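Local coordinates for hypothetical membrane protein (Corynebacterium glutamicum, PDB 6JSB), which binds heme through an HtaA-family domain and probably passes it along the heme uptake machinery of corynebacteria, at residues F119-F124 and V170-T175; Y23-I28 and T49-A54. All blocks are in the same frame, centred on the assembly; numbering follows the deposited sequence.

Interaction 1. Residues F119-F124 and V170-T175; sequences FKSREF and VDVMGT. With HEM (protoporphyrin IX containing Fe), chain C.
Phe124 reaches across Gly174 toward the heme. Its CB rests 3.4 Å from Gly174 O, and CG is still near that oxygen. With CG anti to the backbone N (chi1 179°), the ring runs on past the glycine; CD1 comes within 3.5 Å of the heme meso carbon CHC, and CE1 follows over the same carbon. The ring lies on the face of the porphyrin opposite Tyr23, where a large apolar group suits the macrocycle, and Phe176 meets it edge-to-face. Gly174 is the C-prime residue of the Schellman motif that ends helix 167-172. Its positive phi (73°) suits glycine, and Gly174 N comes within 3.7 Å of heme CAC.

Farther back, Val172 splits its two methyls between two neighbours. CG2 sits over the centre of the Phe119 ring as a CH-pi contact, 3.5 Å from the centroid, while CG1 approaches Ser121 CB. The Ser121 OG donates to Val172 O at 2.8 Å, in the carbonyl plane, and gives this carbonyl at the helix terminus a partner. Water 2 joins the backbones as well, accepting from Phe124 N at 3.0 Å and donating to Asp171 O.

A buried hydroxyl bond and a water bridge thus tie the polar backbone of the helix end to the strand and the loop after it, while the closest approaches to the porphyrin come from the Phe124 ring and from the backbone of 172-174.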
# COMPACT_ATOMS: atom_id res chain seq x y z
N PHE A 119 -2.19 -7.76 3.59
CA PHE A 119 -0.88 -7.46 4.22
C PHE A 119 -0.31 -8.70 4.86
O PHE A 119 -1.02 -9.65 5.22
CB PHE A 119 -0.91 -6.34 5.30
CG PHE A 119 -1.59 -6.74 6.60
CD1 PHE A 119 -0.87 -7.33 7.63
CD2 PHE A 119 -2.92 -6.50 6.76
CE1 PHE A 119 -1.47 -7.74 8.82
CE2 PHE A 119 -3.55 -6.87 7.97
CZ PHE A 119 -2.83 -7.51 8.98
N LYS A 120 1.03 -8.70 4.91
CA LYS A 120 1.76 -9.73 5.63
C LYS A 120 2.93 -8.98 6.25
O LYS A 120 3.76 -8.40 5.52
CB LYS A 120 2.21 -10.84 4.64
CG LYS A 120 3.04 -11.96 5.24
CD LYS A 120 3.61 -12.84 4.07
CE LYS A 120 4.45 -14.07 4.55
NZ LYS A 120 5.39 -14.47 3.47
N SER A 121 2.98 -8.91 7.58
CA SER A 121 3.99 -8.07 8.24
C SER A 121 4.46 -8.75 9.52
O SER A 121 3.63 -9.10 10.36
CB SER A 121 3.38 -6.71 8.57
OG SER A 121 4.37 -5.87 9.18
N ARG A 122 5.77 -8.89 9.73
CA ARG A 122 6.19 -9.40 11.04
C ARG A 122 5.81 -8.42 12.15
O ARG A 122 6.06 -7.20 12.04
CB ARG A 122 7.70 -9.62 11.08
CG ARG A 122 8.18 -10.65 10.08
CD ARG A 122 9.65 -11.00 10.40
NE ARG A 122 10.24 -11.88 9.39
CZ ARG A 122 10.03 -13.20 9.29
NH1 ARG A 122 9.18 -13.86 10.13
NH2 ARG A 122 10.70 -13.90 8.35
N GLU A 123 5.27 -8.97 13.23
CA GLU A 123 5.02 -8.20 14.45
C GLU A 123 6.31 -7.61 14.99
O GLU A 123 7.37 -8.26 14.93
CB GLU A 123 4.39 -9.16 15.48
CG GLU A 123 3.92 -8.45 16.77
CD GLU A 123 3.37 -9.45 17.78
OE1 GLU A 123 3.13 -9.04 18.94
OE2 GLU A 123 3.20 -10.62 17.43
N PHE A 124 6.27 -6.37 15.48
CA PHE A 124 7.41 -5.85 16.23
C PHE A 124 7.33 -6.37 17.65
O PHE A 124 6.38 -6.06 18.38
CB PHE A 124 7.48 -4.32 16.24
CG PHE A 124 8.66 -3.81 17.04
CD1 PHE A 124 9.93 -3.81 16.49
CD2 PHE A 124 8.53 -3.47 18.36
CE1 PHE A 124 11.04 -3.43 17.21
CE2 PHE A 124 9.65 -3.08 19.12
CZ PHE A 124 10.91 -3.04 18.53
N VAL A 170 -2.02 0.22 12.88
CA VAL A 170 -1.00 0.45 13.90
C VAL A 170 -0.14 -0.79 14.10
O VAL A 170 1.10 -0.70 14.15
CB VAL A 170 -1.65 0.90 15.23
CG1 VAL A 170 -0.59 0.78 16.39
CG2 VAL A 170 -2.15 2.32 15.07
N ASP A 171 -0.77 -1.99 14.22
CA ASP A 171 0.01 -3.19 14.42
C ASP A 171 0.77 -3.62 13.17
O ASP A 171 1.82 -4.25 13.29
CB ASP A 171 -0.93 -4.29 14.90
CG ASP A 171 -1.45 -3.98 16.29
OD1 ASP A 171 -0.61 -3.59 17.12
OD2 ASP A 171 -2.68 -4.06 16.50
N VAL A 172 0.25 -3.30 11.98
CA VAL A 172 0.93 -3.64 10.75
C VAL A 172 2.28 -2.93 10.66
O VAL A 172 3.28 -3.52 10.21
CB VAL A 172 0.04 -3.31 9.53
CG1 VAL A 172 0.84 -3.59 8.21
CG2 VAL A 172 -1.26 -4.19 9.56
N MET A 173 2.32 -1.67 11.11
CA MET A 173 3.52 -0.84 11.02
C MET A 173 4.35 -0.88 12.32
O MET A 173 5.02 0.11 12.67
CB MET A 173 3.13 0.59 10.63
CG MET A 173 2.32 0.68 9.36
SD MET A 173 3.16 -0.11 7.93
CE MET A 173 4.58 1.04 7.72
N GLY A 174 4.31 -2.00 13.04
CA GLY A 174 5.24 -2.21 14.16
C GLY A 174 4.94 -1.39 15.40
O GLY A 174 5.76 -1.37 16.33
N THR A 175 3.76 -0.77 15.48
CA THR A 175 3.36 0.19 16.52
C THR A 175 4.21 1.48 16.51
O THR A 175 4.14 2.27 17.46
CB THR A 175 3.29 -0.43 17.94
OG1 THR A 175 4.60 -0.62 18.51
CG2 THR A 175 2.54 -1.78 17.85
CHA HEM C . 11.31 3.86 12.76
CHB HEM C . 14.72 0.91 14.53
CHC HEM C . 11.78 -2.89 13.61
CHD HEM C . 8.50 0.09 11.52
C1A HEM C . 12.44 3.37 13.39
C2A HEM C . 13.44 4.23 14.00
C3A HEM C . 14.42 3.43 14.50
C4A HEM C . 14.03 2.06 14.21
CMA HEM C . 15.72 3.87 15.24
CAA HEM C . 13.35 5.77 14.05
CBA HEM C . 14.11 6.37 12.88
CGA HEM C . 13.73 7.83 12.73
O1A HEM C . 14.36 8.51 11.88
O2A HEM C . 12.79 8.27 13.46
C1B HEM C . 14.22 -0.36 14.43
C2B HEM C . 14.92 -1.58 14.85
C3B HEM C . 14.12 -2.62 14.61
C4B HEM C . 12.88 -2.13 13.99
CMB HEM C . 16.33 -1.53 15.51
CAB HEM C . 14.36 -4.14 14.87
CBB HEM C . 15.59 -4.65 15.00
C1C HEM C . 10.63 -2.43 12.95
C2C HEM C . 9.55 -3.25 12.48
C3C HEM C . 8.65 -2.45 11.86
C4C HEM C . 9.12 -1.07 11.98
CMC HEM C . 9.49 -4.80 12.55
CAC HEM C . 7.40 -2.99 11.18
CBC HEM C . 6.93 -2.35 10.12
C1D HEM C . 8.99 1.36 11.70
C2D HEM C . 8.31 2.57 11.28
C3D HEM C . 9.07 3.63 11.61
C4D HEM C . 10.28 3.13 12.24
CMD HEM C . 6.91 2.56 10.63
CAD HEM C . 8.71 5.13 11.34
CBD HEM C . 9.43 5.52 10.03
CGD HEM C . 9.06 6.97 9.72
O1D HEM C . 9.61 7.87 10.45
O2D HEM C . 8.22 7.17 8.78
NA HEM C . 12.80 2.02 13.54
NB HEM C . 13.02 -0.75 13.88
NC HEM C . 10.32 -1.10 12.65
ND HEM C . 10.18 1.76 12.25
FE HEM C . 11.63 0.38 12.84
O HOH W 1 4.59 -5.01 12.68
O HOH W 2 3.64 -4.94 15.51

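Interaction 2. Residues Y23-I28 and T49-A54; sequences YLEGPI and TGTKSA. With HEM (protoporphyrin IX containing Fe), chain C.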
# COMPACT_ATOMS: atom_id res chain seq x y z
N TYR A 23 13.33 5.80 5.68
CA TYR A 23 13.91 5.03 6.78
C TYR A 23 14.29 3.62 6.34
O TYR A 23 15.39 3.15 6.65
CB TYR A 23 12.85 4.99 7.90
CG TYR A 23 12.89 3.74 8.73
CD1 TYR A 23 13.86 3.56 9.72
CD2 TYR A 23 11.89 2.77 8.59
CE1 TYR A 23 13.83 2.34 10.53
CE2 TYR A 23 11.86 1.61 9.38
CZ TYR A 23 12.83 1.42 10.32
OH TYR A 23 12.84 0.29 11.09
N LEU A 24 13.40 2.95 5.61
CA LEU A 24 13.63 1.54 5.28
C LEU A 24 14.83 1.38 4.36
O LEU A 24 15.63 0.44 4.52
CB LEU A 24 12.31 0.97 4.69
CG LEU A 24 12.26 -0.58 4.47
CD1 LEU A 24 12.97 -0.95 3.10
CD2 LEU A 24 12.90 -1.39 5.61
N GLU A 25 15.00 2.27 3.39
CA GLU A 25 16.14 2.16 2.47
C GLU A 25 17.39 2.81 3.03
O GLU A 25 18.45 2.73 2.37
CB GLU A 25 15.76 2.82 1.15
CG GLU A 25 14.60 2.10 0.48
CD GLU A 25 14.36 2.61 -0.98
OE1 GLU A 25 15.05 2.06 -1.88
OE2 GLU A 25 13.49 3.49 -1.18
N GLY A 26 17.32 3.41 4.21
CA GLY A 26 18.43 4.15 4.82
C GLY A 26 19.28 3.33 5.77
O GLY A 26 19.14 2.10 5.92
N PRO A 27 20.20 4.03 6.47
CA PRO A 27 21.23 3.36 7.29
C PRO A 27 20.74 2.79 8.60
O PRO A 27 21.47 1.97 9.21
CB PRO A 27 22.28 4.49 7.53
CG PRO A 27 21.44 5.77 7.49
CD PRO A 27 20.45 5.48 6.33
N ILE A 28 19.52 3.13 9.04
CA ILE A 28 19.04 2.54 10.29
C ILE A 28 18.54 1.13 10.02
O ILE A 28 18.91 0.19 10.73
CB ILE A 28 17.94 3.44 10.91
CG1 ILE A 28 18.50 4.83 11.21
CG2 ILE A 28 17.33 2.77 12.16
CD1 ILE A 28 17.42 5.85 11.53
N THR A 49 9.47 4.68 -9.10
CA THR A 49 10.61 5.52 -9.47
C THR A 49 11.14 6.17 -8.22
O THR A 49 10.42 6.36 -7.25
CB THR A 49 10.25 6.64 -10.47
OG1 THR A 49 9.22 7.49 -9.92
CG2 THR A 49 9.68 6.08 -11.81
N GLY A 50 12.42 6.54 -8.25
CA GLY A 50 13.03 7.20 -7.11
C GLY A 50 13.35 6.23 -5.99
O GLY A 50 12.95 5.07 -6.00
N THR A 51 14.05 6.75 -4.97
CA THR A 51 14.34 5.99 -3.74
C THR A 51 14.13 6.90 -2.53
O THR A 51 14.09 8.14 -2.64
CB THR A 51 15.79 5.40 -3.70
OG1 THR A 51 16.71 6.50 -3.69
CG2 THR A 51 16.08 4.49 -4.91
N LYS A 52 13.94 6.27 -1.37
CA LYS A 52 13.88 7.01 -0.08
C LYS A 52 12.71 7.99 -0.14
O LYS A 52 11.63 7.58 -0.60
CB LYS A 52 15.25 7.65 0.23
CG LYS A 52 16.26 6.62 0.59
CD LYS A 52 17.53 7.25 1.26
CE LYS A 52 18.19 8.21 0.29
NZ LYS A 52 19.48 8.76 0.85
N SER A 53 12.89 9.24 0.31
CA SER A 53 11.73 10.15 0.36
C SER A 53 11.23 10.49 -1.03
O SER A 53 10.08 10.93 -1.14
CB SER A 53 12.08 11.47 1.06
OG SER A 53 12.54 11.25 2.40
N ALA A 54 12.02 10.24 -2.06
CA ALA A 54 11.58 10.55 -3.42
C ALA A 54 10.85 9.41 -4.09
O ALA A 54 10.38 9.56 -5.22
CB ALA A 54 12.79 10.95 -4.27
CHA HEM C . 11.31 3.86 12.76
CHB HEM C . 14.72 0.91 14.53
CHC HEM C . 11.78 -2.89 13.61
CHD HEM C . 8.50 0.09 11.52
C1A HEM C . 12.44 3.37 13.39
C2A HEM C . 13.44 4.23 14.00
C3A HEM C . 14.42 3.43 14.50
C4A HEM C . 14.03 2.06 14.21
CMA HEM C . 15.72 3.87 15.24
CAA HEM C . 13.35 5.77 14.05
CBA HEM C . 14.11 6.37 12.88
CGA HEM C . 13.73 7.83 12.73
O1A HEM C . 14.36 8.51 11.88
O2A HEM C . 12.79 8.27 13.46
C1B HEM C . 14.22 -0.36 14.43
C2B HEM C . 14.92 -1.58 14.85
C3B HEM C . 14.12 -2.62 14.61
C4B HEM C . 12.88 -2.13 13.99
CMB HEM C . 16.33 -1.53 15.51
CAB HEM C . 14.36 -4.14 14.87
CBB HEM C . 15.59 -4.65 15.00
C1C HEM C . 10.63 -2.43 12.95
C2C HEM C . 9.55 -3.25 12.48
C3C HEM C . 8.65 -2.45 11.86
C4C HEM C . 9.12 -1.07 11.98
CMC HEM C . 9.49 -4.80 12.55
CAC HEM C . 7.40 -2.99 11.18
CBC HEM C . 6.93 -2.35 10.12
C1D HEM C . 8.99 1.36 11.70
C2D HEM C . 8.31 2.57 11.28
C3D HEM C . 9.07 3.63 11.61
C4D HEM C . 10.28 3.13 12.24
CMD HEM C . 6.91 2.56 10.63
CAD HEM C . 8.71 5.13 11.34
CBD HEM C . 9.43 5.52 10.03
CGD HEM C . 9.06 6.97 9.72
O1D HEM C . 9.61 7.87 10.45
O2D HEM C . 8.22 7.17 8.78
NA HEM C . 12.80 2.02 13.54
NB HEM C . 13.02 -0.75 13.88
NC HEM C . 10.32 -1.10 12.65
ND HEM C . 10.18 1.76 12.25
FE HEM C . 11.63 0.38 12.84
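Glu25 spans the gap to the 49-54 loop with one carboxylate oxygen. OE2 accepts the backbone N-H of Lys52 at 2.8 Å in a nearly straight bond (172° at the hydrogen), although the donor comes from well above the carboxylate plane. CG anti to the carbonyl carbon (chi1 -63°), followed by an extended chain, carries the acid out to the loop. There it crosses Thr51 at about a right angle, with OE1 3.9 Å from Thr51 CB. Nearer the backbone, Glu25 CB touches one methylene of Lys52, CG, at 3.9 Å. Glutamate suits this place because it has both the length to bridge two backbones and an acceptor at its end.

In the next shell, Arg55 forms a salt bridge to the same OE2, so one oxygen is gripped by a backbone amide and a guanidinium. The loop is itself braced by a turn in which Ala54 N donates to Thr51 O, while Asn22 packs against Lys52 and Ser53.

On the Glu25 side, Gly26 N donates to Tyr23 O at 3.1 Å, a turn that joins Glu25 to the iron ligand. Tyr23 OH binds the iron at 2.1 Å as the axial ligand and is also hydrogen-bonded to His80 NE2. The Tyr23 ring leans over the porphyrin, with heme C4D over one of its faces. Beyond the turn, Ile28 CD1 touches propionate carbon CBA at 3.6 Å, an apolar branch against the rim of the ligand.

With an amide and an arginine both directed at OE2, the carboxylate is likely to stay ionised, giving a charge-assisted hydrogen bond at the surface, two residues along the chain from the iron ligand.

In the fold
Both contacts lie within the HtaA-family domain and belong to segments that touch the same heme; Phe124 and Tyr23 lie on its opposite faces. The contact centres are 19 Å apart and their nearest atoms about 7 Å, without touching. Segment 23-28 of interaction 2 also carries the axial tyrosine, whereas interaction 1 places an aromatic side chain on the other side; the nearest side-chain atoms of Phe124 and Tyr23 are about 7 Å apart. Ser19 and Tyr177 add hydrogen bonds to the heme. The two contacts also differ in setting: the 119-124/170-175 contact is buried, and the Glu25 bond to the 49-54 loop lies at the surface.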